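Phosphoribosyl-aminoimidazole carboxylase (Aspergillus clavatus, PDB 3K5I) catalyses the ATP-dependent conversion of 5-aminoimidazole ribonucleotide to N5-carboxyaminoimidazole ribonucleotide in purine biosynthesis, using an ATP-grasp fold. Local coordinates at residues 268-273 / 305-310; 296-301 / 325-330. All blocks are in the same frame, centred on the assembly; numbering follows the deposited sequence.

Contact 1. Residues 268-273 / 305-310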
loop_
_atom_site.group_PDB
_atom_site.type_symbol
_atom_site.label_atom_id
_atom_site.label_comp_id
_atom_site.label_asym_id
_atom_site.label_seq_id
_atom_site.Cartn_x
_atom_site.Cartn_y
_atom_site.Cartn_z
ATOM N N LYS A 268 -5.959 11.842 -20.961
ATOM C CA LYS A 268 -4.759 11.561 -20.209
ATOM C C LYS A 268 -5.295 10.497 -19.281
ATOM O O LYS A 268 -6.479 10.494 -18.969
ATOM C CB LYS A 268 -4.372 12.813 -19.418
ATOM C CG LYS A 268 -3.483 13.679 -20.325
ATOM C CD LYS A 268 -2.650 14.725 -19.525
ATOM C CE LYS A 268 -3.581 15.716 -18.799
ATOM N NZ LYS A 268 -3.420 17.164 -19.192
ATOM N N GLY A 269 -4.446 9.574 -18.862
ATOM C CA GLY A 269 -4.965 8.555 -17.967
ATOM C C GLY A 269 -4.442 7.178 -18.343
ATOM O O GLY A 269 -3.809 6.949 -19.387
ATOM N N VAL A 270 -4.685 6.272 -17.413
ATOM C CA VAL A 270 -4.296 4.918 -17.664
ATOM C C VAL A 270 -5.422 4.261 -18.469
ATOM O O VAL A 270 -6.627 4.466 -18.243
ATOM C CB VAL A 270 -4.142 4.151 -16.374
ATOM C CG1 VAL A 270 -4.546 2.639 -16.574
ATOM C CG2 VAL A 270 -2.728 4.386 -15.863
ATOM N N PHE A 271 -4.952 3.459 -19.415
ATOM C CA PHE A 271 -5.695 2.632 -20.344
ATOM C C PHE A 271 -5.234 1.182 -20.239
ATOM O O PHE A 271 -4.039 0.836 -20.162
ATOM C CB PHE A 271 -5.359 3.030 -21.770
ATOM C CG PHE A 271 -6.057 4.258 -22.215
ATOM C CD1 PHE A 271 -5.621 5.498 -21.784
ATOM C CD2 PHE A 271 -7.148 4.165 -23.052
ATOM C CE1 PHE A 271 -6.259 6.635 -22.191
ATOM C CE2 PHE A 271 -7.794 5.308 -23.446
ATOM C CZ PHE A 271 -7.350 6.541 -23.013
ATOM N N GLY A 272 -6.249 0.334 -20.296
ATOM C CA GLY A 272 -6.051 -1.109 -20.233
ATOM C C GLY A 272 -6.275 -1.752 -21.585
ATOM O O GLY A 272 -7.365 -1.643 -22.137
ATOM N N VAL A 273 -5.271 -2.481 -22.078
ATOM C CA VAL A 273 -5.435 -3.176 -23.374
ATOM C C VAL A 273 -5.444 -4.741 -23.344
ATOM O O VAL A 273 -4.475 -5.349 -22.920
ATOM C CB VAL A 273 -4.597 -2.525 -24.499
ATOM C CG1 VAL A 273 -4.773 -3.310 -25.748
ATOM C CG2 VAL A 273 -5.008 -1.035 -24.710
ATOM N N LEU A 305 5.918 2.645 -9.258
ATOM C CA LEU A 305 4.728 3.503 -9.417
ATOM C C LEU A 305 3.672 2.562 -9.884
ATOM O O LEU A 305 3.818 1.985 -10.947
ATOM C CB LEU A 305 4.859 4.649 -10.447
ATOM C CG LEU A 305 5.773 5.737 -9.919
ATOM C CD1 LEU A 305 5.926 6.672 -11.101
ATOM C CD2 LEU A 305 5.223 6.395 -8.623
ATOM N N SER A 306 2.619 2.404 -9.101
ATOM C CA SER A 306 1.586 1.486 -9.539
ATOM C C SER A 306 0.728 2.220 -10.536
ATOM O O SER A 306 0.843 3.440 -10.701
ATOM C CB SER A 306 0.692 1.178 -8.320
ATOM O OG SER A 306 -0.200 2.227 -8.283
ATOM N N GLN A 307 -0.143 1.456 -11.180
ATOM C CA GLN A 307 -1.024 2.037 -12.184
ATOM C C GLN A 307 -1.866 3.164 -11.625
ATOM O O GLN A 307 -2.357 4.062 -12.335
ATOM C CB GLN A 307 -1.975 0.949 -12.752
ATOM C CG GLN A 307 -3.175 0.421 -11.896
ATOM C CD GLN A 307 -3.999 -0.560 -12.726
ATOM O OE1 GLN A 307 -4.262 -0.284 -13.901
ATOM N NE2 GLN A 307 -4.378 -1.721 -12.152
ATOM N N PHE A 308 -2.129 2.969 -10.341
ATOM C CA PHE A 308 -2.993 3.856 -9.575
ATOM C C PHE A 308 -2.213 5.101 -9.369
ATOM O O PHE A 308 -2.824 6.087 -9.707
ATOM C CB PHE A 308 -3.702 3.222 -8.348
ATOM C CG PHE A 308 -4.300 1.858 -8.675
ATOM C CD1 PHE A 308 -3.539 0.711 -8.536
ATOM C CD2 PHE A 308 -5.617 1.713 -9.110
ATOM C CE1 PHE A 308 -4.043 -0.556 -8.863
ATOM C CE2 PHE A 308 -6.127 0.476 -9.443
ATOM C CZ PHE A 308 -5.331 -0.656 -9.353
ATOM N N ASP A 309 -0.945 5.046 -8.918
ATOM C CA ASP A 309 -0.136 6.251 -8.753
ATOM C C ASP A 309 -0.021 6.876 -10.149
ATOM O O ASP A 309 -0.153 8.078 -10.366
ATOM C CB ASP A 309 1.268 5.731 -8.433
ATOM C CG ASP A 309 1.369 5.072 -7.046
ATOM O OD1 ASP A 309 0.626 5.562 -6.140
ATOM O OD2 ASP A 309 2.301 4.234 -6.881
ATOM N N ALA A 310 0.270 6.030 -11.125
ATOM C CA ALA A 310 0.446 6.551 -12.466
ATOM C C ALA A 310 -0.727 7.371 -12.996
ATOM O O ALA A 310 -0.565 8.503 -13.502
ATOM C CB ALA A 310 0.851 5.423 -13.393
#

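Contact 2. Residues 296-301 / 325-330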
loop_
_atom_site.group_PDB
_atom_site.type_symbol
_atom_site.label_atom_id
_atom_site.label_comp_id
_atom_site.label_asym_id
_atom_site.label_seq_id
_atom_site.Cartn_x
_atom_site.Cartn_y
_atom_site.Cartn_z
ATOM N N GLY A 296 -3.751 -4.729 -14.348
ATOM C CA GLY A 296 -2.616 -4.033 -13.765
ATOM C C GLY A 296 -2.492 -4.043 -12.246
ATOM O O GLY A 296 -1.605 -3.377 -11.655
ATOM N N HIS A 297 -3.296 -4.843 -11.564
ATOM C CA HIS A 297 -3.121 -4.822 -10.113
ATOM C C HIS A 297 -1.743 -5.170 -9.554
ATOM O O HIS A 297 -1.353 -4.641 -8.469
ATOM C CB HIS A 297 -4.232 -5.617 -9.386
ATOM C CG HIS A 297 -5.606 -5.149 -9.697
ATOM N ND1 HIS A 297 -5.841 -3.896 -10.214
ATOM C CD2 HIS A 297 -6.818 -5.685 -9.410
ATOM C CE1 HIS A 297 -7.147 -3.719 -10.325
ATOM N NE2 HIS A 297 -7.758 -4.788 -9.845
ATOM N N TYR A 298 -1.045 -6.030 -10.313
ATOM C CA TYR A 298 0.279 -6.457 -9.898
ATOM C C TYR A 298 1.231 -5.251 -9.794
ATOM O O TYR A 298 2.299 -5.309 -9.136
ATOM C CB TYR A 298 0.893 -7.503 -10.849
ATOM C CG TYR A 298 1.437 -6.800 -12.070
ATOM C CD1 TYR A 298 0.571 -6.578 -13.145
ATOM C CD2 TYR A 298 2.741 -6.300 -12.131
ATOM C CE1 TYR A 298 1.039 -5.892 -14.256
ATOM C CE2 TYR A 298 3.253 -5.596 -13.283
ATOM C CZ TYR A 298 2.370 -5.414 -14.356
ATOM O OH TYR A 298 2.642 -4.769 -15.582
ATOM N N THR A 299 0.851 -4.121 -10.386
ATOM C CA THR A 299 1.792 -2.986 -10.336
ATOM C C THR A 299 2.115 -2.432 -8.951
ATOM O O THR A 299 3.190 -1.793 -8.703
ATOM C CB THR A 299 1.332 -1.930 -11.326
ATOM O OG1 THR A 299 -0.035 -1.553 -11.023
ATOM C CG2 THR A 299 1.431 -2.558 -12.742
ATOM N N ILE A 300 1.167 -2.670 -8.042
ATOM C CA ILE A 300 1.321 -2.214 -6.663
ATOM C C ILE A 300 2.532 -2.775 -6.007
ATOM O O ILE A 300 3.387 -2.066 -5.515
ATOM C CB ILE A 300 0.147 -2.638 -5.802
ATOM C CG1 ILE A 300 -1.064 -1.809 -6.246
ATOM C CG2 ILE A 300 0.442 -2.142 -4.403
ATOM C CD1 ILE A 300 -2.436 -2.010 -5.484
ATOM N N GLU A 301 2.666 -4.085 -6.028
ATOM C CA GLU A 301 3.878 -4.589 -5.395
ATOM C C GLU A 301 4.933 -4.824 -6.459
ATOM O O GLU A 301 6.133 -5.012 -6.152
ATOM C CB GLU A 301 3.592 -5.952 -4.788
ATOM C CG GLU A 301 2.576 -5.873 -3.640
ATOM C CD GLU A 301 1.122 -5.836 -4.114
ATOM O OE1 GLU A 301 0.849 -6.002 -5.322
ATOM O OE2 GLU A 301 0.265 -5.608 -3.215
ATOM N N LEU A 325 7.970 2.241 -13.831
ATOM C CA LEU A 325 6.936 1.366 -14.390
ATOM C C LEU A 325 7.594 0.074 -14.839
ATOM O O LEU A 325 7.002 -0.758 -15.499
ATOM C CB LEU A 325 6.323 2.035 -15.609
ATOM C CG LEU A 325 6.181 3.518 -15.222
ATOM C CD1 LEU A 325 5.725 4.395 -16.385
ATOM C CD2 LEU A 325 5.083 3.588 -14.232
ATOM N N GLU A 326 8.851 -0.086 -14.447
ATOM C CA GLU A 326 9.583 -1.306 -14.816
ATOM C C GLU A 326 9.198 -2.249 -13.691
ATOM O O GLU A 326 9.061 -1.795 -12.547
ATOM C CB GLU A 326 11.102 -1.038 -14.676
ATOM C CG GLU A 326 11.820 -0.733 -15.978
ATOM C CD GLU A 326 13.176 -0.030 -15.837
ATOM O OE1 GLU A 326 13.932 -0.302 -14.866
ATOM O OE2 GLU A 326 13.488 0.791 -16.731
ATOM N N ILE A 327 9.117 -3.531 -14.018
ATOM C CA ILE A 327 8.783 -4.559 -13.029
ATOM C C ILE A 327 9.966 -4.894 -12.147
ATOM O O ILE A 327 11.036 -5.274 -12.625
ATOM C CB ILE A 327 8.292 -5.778 -13.781
ATOM C CG1 ILE A 327 6.910 -5.433 -14.283
ATOM C CG2 ILE A 327 8.464 -7.104 -13.030
ATOM C CD1 ILE A 327 6.255 -6.582 -15.149
ATOM N N ARG A 328 9.791 -4.739 -10.850
ATOM C CA ARG A 328 10.873 -5.029 -9.877
ATOM C C ARG A 328 11.221 -6.518 -9.769
ATOM O O ARG A 328 12.390 -6.822 -9.663
ATOM C CB ARG A 328 10.387 -4.612 -8.457
ATOM C CG ARG A 328 9.724 -3.200 -8.471
ATOM C CD ARG A 328 9.377 -2.543 -7.108
ATOM N NE ARG A 328 10.275 -3.101 -6.125
ATOM C CZ ARG A 328 10.101 -3.130 -4.815
ATOM N NH1 ARG A 328 8.992 -2.611 -4.322
ATOM N NH2 ARG A 328 11.048 -3.684 -4.047
ATOM N N GLN A 329 10.261 -7.444 -9.744
ATOM C CA GLN A 329 10.550 -8.880 -9.647
ATOM C C GLN A 329 9.311 -9.530 -10.218
ATOM O O GLN A 329 8.284 -8.870 -10.325
ATOM C CB GLN A 329 10.494 -9.309 -8.196
ATOM C CG GLN A 329 11.740 -9.020 -7.419
ATOM C CD GLN A 329 11.480 -9.545 -6.039
ATOM O OE1 GLN A 329 10.435 -9.321 -5.415
ATOM N NE2 GLN A 329 12.404 -10.323 -5.579
ATOM N N PRO A 330 9.405 -10.812 -10.549
ATOM C CA PRO A 330 8.230 -11.522 -11.092
ATOM C C PRO A 330 7.064 -11.647 -10.104
ATOM O O PRO A 330 7.256 -11.740 -8.873
ATOM C CB PRO A 330 8.763 -12.905 -11.543
ATOM C CG PRO A 330 10.265 -12.647 -11.768
ATOM C CD PRO A 330 10.689 -11.337 -11.059
HETATM O O HOH W 1 6.921 -1.823 -5.357
#

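Contact 1. Residues 268-273 / 305-310
Val-270 packs against Gln-307 and Ala-310 where strand 269-278 of the ATP-grasp sheet meets the first turn of helix 307-315. The valine's two methyls divide the work. CG2 rests 3.6 Å from the backbone O of Gln-307, while CG1 comes within 4.0 Å of Gln-307 OE1. A short branched side chain suits this place because it reaches two helix residues at once, and the small methyl of Ala-310, its CB, adds a loose apolar contact with Val-270 CG2 at 4.5 Å.

Gln-307 crosses the valine at about a right angle. Its CG sits between the backbone N and the carbonyl carbon (chi1 74°), and the chain then runs straight to the amide, whose NE2 bonds to His-293 O; this bend also lays CG over the centre of one face of the Phe-308 ring. A capping box opens the helix: Ser-306 OG at the N-cap accepts from Asp-309 N at 3.0 Å. In return for the serine's cap, Asp-309 OD2 receives Ser-306 N at 2.9 Å on its anti side, 30° out of the carboxylate plane.

Contact 2. Residues 296-301 / 325-330
Tyr-298 and Ile-327 meet where the type I beta turn Gly-296 to Thr-299 runs into a short helix, and their side chains cross at about a right angle. Ile-327 comes to the ring obliquely: CD1 lies 3.7 Å from Tyr-298 CE2, with CG1 almost as near, and CD1 stays within 4.1 Å of Tyr-298 OH. The reach comes from torsions, for with chi1 of -74° and chi2 of 178° the isoleucine stretches CG1 and CD1 out to the tyrosine. On the aromatic side, CG of the tyrosine stands between its backbone N and carbonyl carbon (chi1 79°), and Thr-299 CG2 covers one face of the ring, 3.4 Å above the plane and displaced toward the rim. Tyr-224 and Val-227 of strand 221-232 also touch the tyrosine, so a broad flat side chain suits a place touched by Ile-327, Thr-299 CG2 and that strand.

Farther along, the second pair is polar and looser. Arg-328 brings both CD and NH1 to about 4.2 Å from Glu-301 O, too far for a direct bond. The arginine chain bends at chi3, and its guanidinium serves the dimer interface instead: NH1 bonds to Glu-301 O of the second subunit and NE to Gln-329 OE1 of that subunit. A long side chain with several N-H groups is well suited to gripping such carbonyl acceptors across an interface. The carboxylate of Glu-301 turns from segment 325-330, and its OE2 bonds to both Ser-359 OG and His-361 NE2.

In the fold
From the N terminus the four segments come in the order 268-273, 296-301, 305-310 and 325-330, so the two contacts cross. Contact 1 closes a loop of 31 residues that includes strand 283-289 and brings helix 307-315 back to strand 269-278. Contact 2 begins within that loop and closes one of 23 residues, joining segment 296-301, with its turn and short helix, to the loop that leads into strand 331-337. Their centres lie 12 Å apart, and they touch directly: Gln-307 N probably bonds to Thr-299 OG1 at 3.0 Å. Together they connect the buried strand and helix of contact 1 to the subunit interface at contact 2.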